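Intergenic-region protein (Escherichia coli CFT073, PDB 2WJ9) probably acts as an antirestriction protein that inhibits host restriction endonucleases. Local coordinates at residues P132-I137 / S174-I179. Residues are numbered along the deposited sequence; the frame is centred on the assembly and turned at random.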
ATOM      1  N   PRO B 132       7.618  19.085  13.047  1.00 28.37           N
ATOM      2  CA  PRO B 132       6.471  18.477  13.735  1.00 28.57           C
ATOM      3  C   PRO B 132       5.538  17.661  12.820  1.00 29.07           C
ATOM      4  O   PRO B 132       5.143  16.552  13.213  1.00 28.44           O
ATOM      5  CB  PRO B 132       5.767  19.687  14.354  1.00 28.61           C
ATOM      6  CG  PRO B 132       6.896  20.640  14.642  1.00 28.31           C
ATOM      7  CD  PRO B 132       7.801  20.497  13.445  1.00 28.21           C
ATOM      8  N   GLU B 133       5.210  18.172  11.627  1.00 29.90           N
ATOM      9  CA  GLU B 133       4.381  17.398  10.662  1.00 30.12           C
ATOM     10  C   GLU B 133       4.990  16.032  10.369  1.00 29.53           C
ATOM     11  O   GLU B 133       4.299  15.007  10.436  1.00 29.46           O
ATOM     12  CB  GLU B 133       4.134  18.106   9.294  1.00 30.99           C
ATOM     13  CG  GLU B 133       2.942  17.438   8.481  1.00 33.19           C
ATOM     14  CD  GLU B 133       3.057  17.399   6.931  1.00 36.05           C
ATOM     15  OE1 GLU B 133       4.081  17.807   6.350  1.00 34.86           O
ATOM     16  OE2 GLU B 133       2.072  16.932   6.276  1.00 39.19           O
ATOM     17  N   ALA B 134       6.275  16.020  10.014  1.00 28.62           N
ATOM     18  CA  ALA B 134       6.955  14.771   9.651  1.00 28.23           C
ATOM     19  C   ALA B 134       7.014  13.768  10.815  1.00 27.91           C
ATOM     20  O   ALA B 134       6.827  12.562  10.617  1.00 27.43           O
ATOM     21  CB  ALA B 134       8.348  15.051   9.105  1.00 27.90           C
ATOM     22  N   ALA B 135       7.274  14.272  12.024  1.00 27.47           N
ATOM     23  CA  ALA B 135       7.207  13.445  13.238  1.00 27.72           C
ATOM     24  C   ALA B 135       5.851  12.745  13.408  1.00 27.67           C
ATOM     25  O   ALA B 135       5.790  11.548  13.707  1.00 27.41           O
ATOM     26  CB  ALA B 135       7.520  14.291  14.466  1.00 27.26           C
ATOM     27  N   GLY B 136       4.766  13.494  13.216  1.00 27.68           N
ATOM     28  CA  GLY B 136       3.418  12.932  13.278  1.00 27.82           C
ATOM     29  C   GLY B 136       3.175  11.838  12.239  1.00 27.79           C
ATOM     30  O   GLY B 136       2.560  10.802  12.537  1.00 27.66           O
ATOM     31  N   ILE B 137       3.650  12.065  11.016  1.00 27.40           N
ATOM     32  CA  ILE B 137       3.562  11.041   9.964  1.00 27.64           C
ATOM     33  C   ILE B 137       4.294   9.763  10.414  1.00 27.64           C
ATOM     34  O   ILE B 137       3.744   8.660  10.337  1.00 27.84           O
ATOM     35  CB  ILE B 137       4.106  11.566   8.615  1.00 27.29           C
ATOM     36  CG1 ILE B 137       3.180  12.668   8.058  1.00 27.70           C
ATOM     37  CG2 ILE B 137       4.252  10.426   7.627  1.00 27.44           C
ATOM     38  CD1 ILE B 137       3.751  13.426   6.864  1.00 27.90           C
ATOM     39  N   SER B 174      13.500  11.063   3.824  1.00 29.31           N
ATOM     40  CA  SER B 174      14.729  10.437   4.318  0.50 29.59           C
ATOM     41  C   SER B 174      14.705  10.303   5.839  1.00 29.46           C
ATOM     42  O   SER B 174      14.999   9.235   6.377  1.00 30.03           O
ATOM     43  CB  SER B 174      15.968  11.219   3.869  0.50 29.60           C
ATOM     44  OG  SER B 174      15.920  12.566   4.308  0.50 30.38           O
ATOM     45  N   ALA B 175      14.345  11.385   6.526  1.00 29.30           N
ATOM     46  CA  ALA B 175      14.257  11.375   7.990  1.00 28.84           C
ATOM     47  C   ALA B 175      13.134  10.459   8.497  1.00 28.56           C
ATOM     48  O   ALA B 175      13.312   9.729   9.466  1.00 28.37           O
ATOM     49  CB  ALA B 175      14.082  12.795   8.527  1.00 28.82           C
ATOM     50  N   ILE B 176      11.977  10.489   7.834  1.00 28.14           N
ATOM     51  CA  ILE B 176      10.846   9.641   8.238  1.00 28.72           C
ATOM     52  C   ILE B 176      11.221   8.159   8.126  1.00 29.16           C
ATOM     53  O   ILE B 176      10.985   7.385   9.049  1.00 29.35           O
ATOM     54  CB  ILE B 176       9.584   9.920   7.385  1.00 28.47           C
ATOM     55  CG1 ILE B 176       9.070  11.341   7.627  1.00 27.35           C
ATOM     56  CG2 ILE B 176       8.470   8.876   7.672  1.00 28.70           C
ATOM     57  CD1 ILE B 176       8.071  11.839   6.572  1.00 28.33           C
ATOM     58  N   MET B 177      11.822   7.778   7.000  1.00 30.05           N
ATOM     59  CA  MET B 177      12.180   6.380   6.755  1.00 30.83           C
ATOM     60  C   MET B 177      13.314   5.932   7.667  1.00 30.91           C
ATOM     61  O   MET B 177      13.396   4.762   8.025  1.00 31.30           O
ATOM     62  CB  MET B 177      12.570   6.164   5.294  1.00 31.35           C
ATOM     63  CG  MET B 177      11.390   6.257   4.346  1.00 32.87           C
ATOM     64  SD  MET B 177      10.228   4.896   4.596  1.00 39.32           S
ATOM     65  CE  MET B 177       8.705   5.679   4.138  1.00 35.80           C
ATOM     66  N   ARG B 178      14.180   6.867   8.048  1.00 31.46           N
ATOM     67  CA  ARG B 178      15.291   6.567   8.962  1.00 31.83           C
ATOM     68  C   ARG B 178      14.772   6.197  10.350  1.00 31.95           C
ATOM     69  O   ARG B 178      15.234   5.233  10.962  1.00 31.23           O
ATOM     70  CB  ARG B 178      16.252   7.761   9.050  1.00 32.19           C
ATOM     71  CG  ARG B 178      17.255   7.715  10.194  1.00 33.40           C
ATOM     72  CD  ARG B 178      18.376   8.732   9.960  1.00 35.00           C
ATOM     73  NE  ARG B 178      19.380   8.725  11.017  1.00 36.83           N
ATOM     74  CZ  ARG B 178      20.319   7.796  11.174  1.00 38.54           C
ATOM     75  NH1 ARG B 178      20.398   6.758  10.343  1.00 39.86           N
ATOM     76  NH2 ARG B 178      21.187   7.903  12.174  1.00 39.10           N
ATOM     77  N   ILE B 179      13.810   6.971  10.841  1.00 31.81           N
ATOM     78  CA  ILE B 179      13.307   6.777  12.196  1.00 32.28           C
ATOM     79  C   ILE B 179      12.463   5.505  12.324  1.00 32.74           C
ATOM     80  O   ILE B 179      12.494   4.850  13.364  1.00 32.95           O
ATOM     81  CB  ILE B 179      12.553   8.038  12.722  1.00 32.29           C
ATOM     82  CG1 ILE B 179      12.558   8.078  14.256  1.00 32.22           C
ATOM     83  CG2 ILE B 179      11.142   8.093  12.184  1.00 32.52           C
ATOM     84  CD1 ILE B 179      13.926   8.372  14.863  1.00 31.40           C
TER
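I176 meets both A134 and I137, and the whole contact runs through this one side chain of 174-179, which belongs to the C-terminal helix 173-180. Its CG1 touches both the methyl carbon and the carbonyl oxygen of A134, 4.1 Å from A134 CB and 3.9 Å from A134 O, both van der Waals distances. The CG1-CD1 arm is extended (chi2 164°), and I176 CD1 stays against A134 CB at 4.1 Å while also meeting I137 CG2 at 4.2 Å. A134 and I137, three residues apart, sit on the same face of helix 132-151, and the ethyl arm of I176 spans them. The small A134 methyl lets the backbones come near, with the CA atoms of A134 and I176 6.6 Å apart. No hydrogen bond crosses, and the buried surface is a modest 137 Å². Further along, M177 packs on helix 154-168 and on T41 of the second subunit, R178 NE bonds to R127 O, and I179 rests on L119, so strands 117-121 and 126-130 flank the same helix. With helix 154-168 intervening in sequence, this is plain, buried apolar helix-helix packing, joining the short C-terminal helix to the first turns of helix 132-151 within the antirestriction-family fold.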